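Local coordinates for protein aminopeptidase C (Lactobacillus rhamnosus, PDB 4K7C) that probably removes amino acids from the N-terminal ends of peptides, as a cysteine aminopeptidase of the papain-like C1 peptidase family, at residues 307-321 with 403-417. Numbering follows the deposited sequence.
Sequences KQLKAGESVWFGSDV and WFDQFVYQVVISKKY. With GOL (glycerol), chain C.
Antiparallel strands 315-319 and 408-414 pair in the beta domain of this papain-like peptidase, F317 opposite V411, with a classic beta bulge where Y409 and Q410 both face G318. G318 O accepts from Y409 N at 2.9 Å and Q410 N at 3.3 Å, both from the same face of its carbonyl plane; V412 N to W316 O and G318 N to Q410 O continue the ladder, and D320 N reaches F407 O at the helix end. F317 CD2 packs on V408 CG2 and V315 CG1 on V411 CB; V408 and V411 also touch F301 of helix 298-310. One modelled conformer of Q410 sets NE2 in plane at the W316 ring edge, 3.2 Å from CZ3; the indole NE1 bonds W71 O. Where the strands part, O3 of a glycerol, probably from the crystallisation liquor, accepts from W316 N and donates to V412 O. Q308 OE1 accepts a bond from S414 N (2.9 Å), and NE2 donates to S314 O and glycerol O2. With CG anti to its carbonyl carbon (chi1 -64°), Y417 turns one ring face over Q308 CA; K416 CG covers the opposite face. Y417 OH donates to E313 OE1 at 2.5 Å, from above the carboxylate plane; a leucine here would lack the hydroxyl and probably leave E313 OE1 without this donor and a gap beside A311 CB, which lies 3.3 Å from Y417 OH.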
loop_
_atom_site.group_PDB
_atom_site.type_symbol
_atom_site.label_atom_id
_atom_site.label_comp_id
_atom_site.label_asym_id
_atom_site.label_seq_id
_atom_site.Cartn_x
_atom_site.Cartn_y
_atom_site.Cartn_z
ATOM N N LYS A 307 -27.423 -34.512 15.769
ATOM C CA LYS A 307 -27.075 -35.601 16.676
ATOM C C LYS A 307 -25.537 -35.707 16.845
ATOM O O LYS A 307 -24.977 -35.743 17.970
ATOM C CB LYS A 307 -27.684 -36.891 16.119
ATOM C CG LYS A 307 -27.640 -38.011 17.113
ATOM C CD LYS A 307 -28.379 -39.227 16.578
ATOM C CE LYS A 307 -28.499 -40.289 17.667
ATOM N NZ LYS A 307 -28.992 -41.518 17.004
ATOM N N GLN A 308 -24.829 -35.632 15.741
ATOM C CA GLN A 308 -23.378 -35.683 15.757
ATOM C C GLN A 308 -22.782 -34.441 16.484
ATOM O O GLN A 308 -21.887 -34.545 17.349
ATOM C CB GLN A 308 -22.838 -35.896 14.321
ATOM C CG GLN A 308 -21.356 -36.107 14.243
ATOM C CD GLN A 308 -20.909 -36.884 13.032
ATOM O OE1 GLN A 308 -21.469 -37.939 12.712
ATOM N NE2 GLN A 308 -19.877 -36.379 12.344
ATOM N N LEU A 309 -23.274 -33.254 16.135
ATOM C CA LEU A 309 -22.875 -32.045 16.879
ATOM C C LEU A 309 -23.140 -32.116 18.387
ATOM O O LEU A 309 -22.298 -31.729 19.194
ATOM C CB LEU A 309 -23.534 -30.763 16.236
ATOM C CG LEU A 309 -23.001 -30.495 14.810
ATOM C CD1 LEU A 309 -23.840 -29.384 14.177
ATOM C CD2 LEU A 309 -21.516 -30.073 14.832
ATOM N N LYS A 310 -24.296 -32.661 18.774
ATOM C CA LYS A 310 -24.685 -32.691 20.173
ATOM C C LYS A 310 -23.779 -33.685 20.948
ATOM O O LYS A 310 -23.534 -33.526 22.141
ATOM C CB LYS A 310 -26.147 -33.070 20.303
ATOM C CG LYS A 310 -27.140 -31.968 20.069
ATOM C CD LYS A 310 -28.536 -32.551 20.278
ATOM C CE LYS A 310 -29.556 -31.470 20.412
ATOM N NZ LYS A 310 -30.910 -32.088 20.396
ATOM N N ALA A 311 -23.211 -34.656 20.221
ATOM C CA ALA A 311 -22.200 -35.550 20.749
ATOM C C ALA A 311 -20.804 -34.996 20.820
ATOM O O ALA A 311 -19.922 -35.684 21.261
ATOM C CB ALA A 311 -22.208 -36.836 19.948
ATOM N N GLY A 312 -20.564 -33.776 20.319
ATOM C CA GLY A 312 -19.282 -33.124 20.428
ATOM C C GLY A 312 -18.390 -33.373 19.222
ATOM O O GLY A 312 -17.196 -33.108 19.251
ATOM N N GLU A 313 -18.965 -33.791 18.095
ATOM C CA GLU A 313 -18.150 -34.081 16.925
ATOM C C GLU A 313 -18.603 -33.195 15.745
ATOM O O GLU A 313 -19.804 -33.106 15.441
ATOM C CB GLU A 313 -18.357 -35.512 16.513
ATOM C CG GLU A 313 -17.840 -36.528 17.569
ATOM C CD GLU A 313 -18.434 -37.957 17.455
ATOM O OE1 GLU A 313 -19.240 -38.305 16.535
ATOM O OE2 GLU A 313 -18.113 -38.759 18.355
ATOM N N SER A 314 -17.613 -32.608 15.109
ATOM C CA SER A 314 -17.773 -31.783 13.912
ATOM C C SER A 314 -18.173 -32.588 12.681
ATOM O O SER A 314 -18.059 -33.843 12.620
ATOM C CB SER A 314 -16.469 -30.959 13.720
ATOM O OG SER A 314 -15.357 -31.728 13.324
ATOM N N VAL A 315 -18.722 -31.931 11.704
ATOM C CA VAL A 315 -19.307 -32.647 10.593
ATOM C C VAL A 315 -18.817 -32.098 9.239
ATOM O O VAL A 315 -19.125 -30.928 8.907
ATOM C CB VAL A 315 -20.873 -32.561 10.639
ATOM C CG1 VAL A 315 -21.525 -33.282 9.501
ATOM C CG2 VAL A 315 -21.481 -33.084 11.957
ATOM N N TRP A 316 -18.092 -32.891 8.462
ATOM C CA TRP A 316 -17.685 -32.506 7.141
ATOM C C TRP A 316 -18.944 -32.407 6.270
ATOM O O TRP A 316 -19.857 -33.266 6.358
ATOM C CB TRP A 316 -16.762 -33.561 6.552
ATOM C CG TRP A 316 -16.091 -33.357 5.266
ATOM C CD1 TRP A 316 -14.800 -33.099 5.056
ATOM C CD2 TRP A 316 -16.638 -33.588 3.921
ATOM N NE1 TRP A 316 -14.486 -33.082 3.756
ATOM C CE2 TRP A 316 -15.594 -33.364 3.018
ATOM C CE3 TRP A 316 -17.923 -33.787 3.422
ATOM C CZ2 TRP A 316 -15.751 -33.451 1.654
ATOM C CZ3 TRP A 316 -18.070 -33.935 2.066
ATOM C CH2 TRP A 316 -17.017 -33.747 1.177
ATOM N N PHE A 317 -19.020 -31.302 5.519
ATOM C CA PHE A 317 -20.144 -31.089 4.587
ATOM C C PHE A 317 -19.786 -30.420 3.299
ATOM O O PHE A 317 -18.844 -29.634 3.252
ATOM C CB PHE A 317 -21.324 -30.311 5.277
ATOM C CG PHE A 317 -21.157 -28.826 5.356
ATOM C CD1 PHE A 317 -20.346 -28.267 6.316
ATOM C CD2 PHE A 317 -21.891 -27.992 4.527
ATOM C CE1 PHE A 317 -20.158 -26.918 6.416
ATOM C CE2 PHE A 317 -21.775 -26.594 4.681
ATOM C CZ PHE A 317 -20.904 -26.072 5.636
ATOM N N GLY A 318 -20.569 -30.776 2.257
ATOM C CA GLY A 318 -20.459 -30.280 0.905
ATOM C C GLY A 318 -21.637 -29.410 0.522
ATOM O O GLY A 318 -22.768 -29.740 0.781
ATOM N N SER A 319 -21.334 -28.245 -0.052
ATOM C CA SER A 319 -22.362 -27.238 -0.383
ATOM C C SER A 319 -21.988 -26.441 -1.648
ATOM O O SER A 319 -20.855 -26.517 -2.178
ATOM C CB SER A 319 -22.589 -26.256 0.783
ATOM O OG SER A 319 -21.466 -25.446 1.049
ATOM N N ASP A 320 -22.935 -25.631 -2.109
ATOM C CA ASP A 320 -22.640 -24.693 -3.215
ATOM C C ASP A 320 -22.433 -23.333 -2.585
ATOM O O ASP A 320 -23.363 -22.555 -2.461
ATOM C CB ASP A 320 -23.801 -24.698 -4.195
ATOM C CG ASP A 320 -23.552 -23.958 -5.466
ATOM O OD1 ASP A 320 -22.585 -23.216 -5.566
ATOM O OD2 ASP A 320 -24.366 -24.145 -6.430
ATOM N N VAL A 321 -21.182 -23.025 -2.202
ATOM C CA VAL A 321 -20.919 -21.894 -1.350
ATOM C C VAL A 321 -21.141 -20.556 -2.077
ATOM O O VAL A 321 -21.412 -19.576 -1.414
ATOM C CB VAL A 321 -19.474 -21.967 -0.838
ATOM C CG1 VAL A 321 -18.439 -21.656 -1.951
ATOM C CG2 VAL A 321 -19.290 -21.124 0.393
ATOM N N TRP A 403 -30.795 -21.641 4.068
ATOM C CA TRP A 403 -29.687 -21.847 3.185
ATOM C C TRP A 403 -29.245 -23.300 3.180
ATOM O O TRP A 403 -28.981 -23.834 2.135
ATOM C CB TRP A 403 -28.488 -20.927 3.530
ATOM C CG TRP A 403 -27.421 -20.821 2.446
ATOM C CD1 TRP A 403 -27.311 -19.840 1.496
ATOM C CD2 TRP A 403 -26.312 -21.712 2.215
ATOM N NE1 TRP A 403 -26.192 -20.039 0.721
ATOM C CE2 TRP A 403 -25.565 -21.181 1.147
ATOM C CE3 TRP A 403 -25.906 -22.902 2.805
ATOM C CZ2 TRP A 403 -24.438 -21.802 0.627
ATOM C CZ3 TRP A 403 -24.737 -23.500 2.312
ATOM C CH2 TRP A 403 -24.037 -22.957 1.230
ATOM N N PHE A 404 -29.115 -23.880 4.347
ATOM C CA PHE A 404 -28.679 -25.315 4.491
ATOM C C PHE A 404 -29.668 -26.191 3.672
ATOM O O PHE A 404 -29.261 -27.021 2.874
ATOM C CB PHE A 404 -28.795 -25.649 5.991
ATOM C CG PHE A 404 -28.225 -26.965 6.365
ATOM C CD1 PHE A 404 -27.096 -26.994 7.144
ATOM C CD2 PHE A 404 -28.752 -28.184 5.883
ATOM C CE1 PHE A 404 -26.516 -28.202 7.512
ATOM C CE2 PHE A 404 -28.159 -29.416 6.269
ATOM C CZ PHE A 404 -27.047 -29.380 7.098
ATOM N N ASP A 405 -30.956 -25.951 3.826
ATOM C CA ASP A 405 -31.976 -26.719 3.077
ATOM C C ASP A 405 -31.745 -26.737 1.602
ATOM O O ASP A 405 -31.934 -27.725 0.914
ATOM C CB ASP A 405 -33.414 -26.226 3.388
ATOM C CG ASP A 405 -33.875 -26.550 4.789
ATOM O OD1 ASP A 405 -33.171 -27.266 5.534
ATOM O OD2 ASP A 405 -34.952 -26.043 5.183
ATOM N N GLN A 406 -31.414 -25.577 1.063
ATOM C CA GLN A 406 -31.301 -25.447 -0.342
ATOM C C GLN A 406 -29.955 -25.868 -0.889
ATOM O O GLN A 406 -29.878 -26.465 -1.955
ATOM C CB GLN A 406 -31.518 -23.969 -0.775
ATOM C CG GLN A 406 -32.877 -23.297 -0.619
ATOM C CD GLN A 406 -34.003 -24.141 -1.149
ATOM O OE1 GLN A 406 -33.977 -24.693 -2.256
ATOM N NE2 GLN A 406 -34.982 -24.264 -0.345
ATOM N N PHE A 407 -28.856 -25.529 -0.188
ATOM C CA PHE A 407 -27.562 -25.522 -0.806
ATOM C C PHE A 407 -26.525 -26.489 -0.211
ATOM O O PHE A 407 -25.427 -26.620 -0.757
ATOM C CB PHE A 407 -26.946 -24.088 -0.904
ATOM C CG PHE A 407 -27.809 -23.158 -1.691
ATOM C CD1 PHE A 407 -28.160 -23.471 -3.005
ATOM C CD2 PHE A 407 -28.426 -22.092 -1.104
ATOM C CE1 PHE A 407 -29.005 -22.619 -3.739
ATOM C CE2 PHE A 407 -29.279 -21.254 -1.828
ATOM C CZ PHE A 407 -29.563 -21.532 -3.152
ATOM N N VAL A 408 -26.894 -27.152 0.861
ATOM C CA VAL A 408 -26.060 -28.264 1.354
ATOM C C VAL A 408 -26.518 -29.586 0.721
ATOM O O VAL A 408 -27.738 -29.926 0.795
ATOM C CB VAL A 408 -26.141 -28.385 2.844
ATOM C CG1 VAL A 408 -25.396 -29.678 3.413
ATOM C CG2 VAL A 408 -25.603 -27.139 3.510
ATOM N N TYR A 409 -25.557 -30.305 0.139
ATOM C CA TYR A 409 -25.810 -31.548 -0.543
ATOM C C TYR A 409 -25.216 -32.792 0.122
ATOM O O TYR A 409 -25.705 -33.871 -0.190
ATOM C CB TYR A 409 -25.329 -31.524 -1.950
ATOM C CG TYR A 409 -25.958 -30.398 -2.803
ATOM C CD1 TYR A 409 -27.189 -30.557 -3.337
ATOM C CD2 TYR A 409 -25.260 -29.214 -3.080
ATOM C CE1 TYR A 409 -27.826 -29.574 -4.078
ATOM C CE2 TYR A 409 -25.874 -28.237 -3.893
ATOM C CZ TYR A 409 -27.152 -28.429 -4.397
ATOM O OH TYR A 409 -27.756 -27.464 -5.177
ATOM N N GLN A 410 -24.253 -32.625 1.028
ATOM C CA GLN A 410 -23.577 -33.769 1.620
ATOM C C GLN A 410 -23.124 -33.502 3.036
ATOM O O GLN A 410 -22.688 -32.393 3.345
ATOM C CB GLN A 410 -22.324 -34.055 0.834
ATOM C CG GLN A 410 -22.487 -34.430 -0.599
ATOM C CD GLN A 410 -21.145 -34.794 -1.149
ATOM O OE1 GLN A 410 -20.980 -35.195 -2.331
ATOM N NE2 GLN A 410 -20.149 -34.617 -0.298
ATOM N N VAL A 411 -23.261 -34.521 3.893
ATOM C CA VAL A 411 -22.671 -34.506 5.231
ATOM C C VAL A 411 -22.048 -35.924 5.426
ATOM O O VAL A 411 -22.477 -36.871 4.763
ATOM C CB VAL A 411 -23.634 -34.268 6.401
ATOM C CG1 VAL A 411 -24.014 -32.794 6.500
ATOM C CG2 VAL A 411 -24.886 -35.125 6.288
ATOM N N VAL A 412 -20.968 -35.982 6.183
ATOM C CA VAL A 412 -20.364 -37.235 6.547
ATOM C C VAL A 412 -20.691 -37.512 8.001
ATOM O O VAL A 412 -20.347 -36.755 8.924
ATOM C CB VAL A 412 -18.859 -37.276 6.263
ATOM C CG1 VAL A 412 -18.240 -38.573 6.729
ATOM C CG2 VAL A 412 -18.573 -37.086 4.806
ATOM N N ILE A 413 -21.427 -38.620 8.228
ATOM C CA ILE A 413 -21.918 -38.997 9.550
ATOM C C ILE A 413 -21.344 -40.360 10.044
ATOM O O ILE A 413 -21.232 -41.261 9.209
ATOM C CB ILE A 413 -23.452 -39.051 9.517
ATOM C CG1 ILE A 413 -24.011 -37.615 9.132
ATOM C CG2 ILE A 413 -24.005 -39.485 10.823
ATOM C CD1 ILE A 413 -23.791 -36.573 10.166
ATOM N N SER A 414 -20.993 -40.459 11.334
ATOM C CA SER A 414 -20.613 -41.773 11.915
ATOM C C SER A 414 -21.828 -42.666 11.916
ATOM O O SER A 414 -22.911 -42.280 12.347
ATOM C CB SER A 414 -20.017 -41.779 13.306
ATOM O OG SER A 414 -19.107 -40.771 13.507
ATOM N N LYS A 415 -21.614 -43.837 11.345
ATOM C CA LYS A 415 -22.631 -44.878 11.157
ATOM C C LYS A 415 -23.432 -45.195 12.433
ATOM O O LYS A 415 -24.631 -45.533 12.362
ATOM C CB LYS A 415 -21.980 -46.129 10.551
ATOM C CG LYS A 415 -21.672 -46.048 9.066
ATOM C CD LYS A 415 -20.883 -47.293 8.607
ATOM C CE LYS A 415 -20.506 -47.166 7.207
ATOM N NZ LYS A 415 -19.644 -48.280 6.745
ATOM N N LYS A 416 -22.771 -45.086 13.584
ATOM C CA LYS A 416 -23.433 -45.355 14.830
ATOM C C LYS A 416 -24.622 -44.427 15.156
ATOM O O LYS A 416 -25.402 -44.720 16.033
ATOM C CB LYS A 416 -22.450 -45.246 15.962
ATOM C CG LYS A 416 -21.933 -43.861 16.213
ATOM C CD LYS A 416 -20.749 -43.974 17.138
ATOM C CE LYS A 416 -20.302 -42.639 17.618
ATOM N NZ LYS A 416 -19.422 -42.906 18.807
ATOM N N TYR A 417 -24.719 -43.270 14.473
ATOM C CA TYR A 417 -25.832 -42.349 14.700
ATOM C C TYR A 417 -26.986 -42.708 13.817
ATOM O O TYR A 417 -28.056 -42.149 13.990
ATOM C CB TYR A 417 -25.378 -40.905 14.368
ATOM C CG TYR A 417 -24.316 -40.426 15.255
ATOM C CD1 TYR A 417 -24.500 -40.411 16.665
ATOM C CD2 TYR A 417 -23.122 -39.977 14.743
ATOM C CE1 TYR A 417 -23.499 -39.970 17.505
ATOM C CE2 TYR A 417 -22.109 -39.555 15.563
ATOM C CZ TYR A 417 -22.300 -39.550 16.936
ATOM O OH TYR A 417 -21.294 -39.151 17.757
HETATM C C1 GOL C . -15.496 -37.102 11.373
HETATM O O1 GOL C . -15.660 -37.736 12.652
HETATM C C2 GOL C . -16.701 -37.307 10.454
HETATM O O2 GOL C . -17.937 -37.576 11.134
HETATM C C3 GOL C . -16.755 -36.207 9.398
HETATM O O3 GOL C . -17.978 -35.530 9.203
HETATM O O HOH W 1 -30.572 -41.258 14.389
HETATM O O HOH W 2 -18.216 -38.513 14.087
#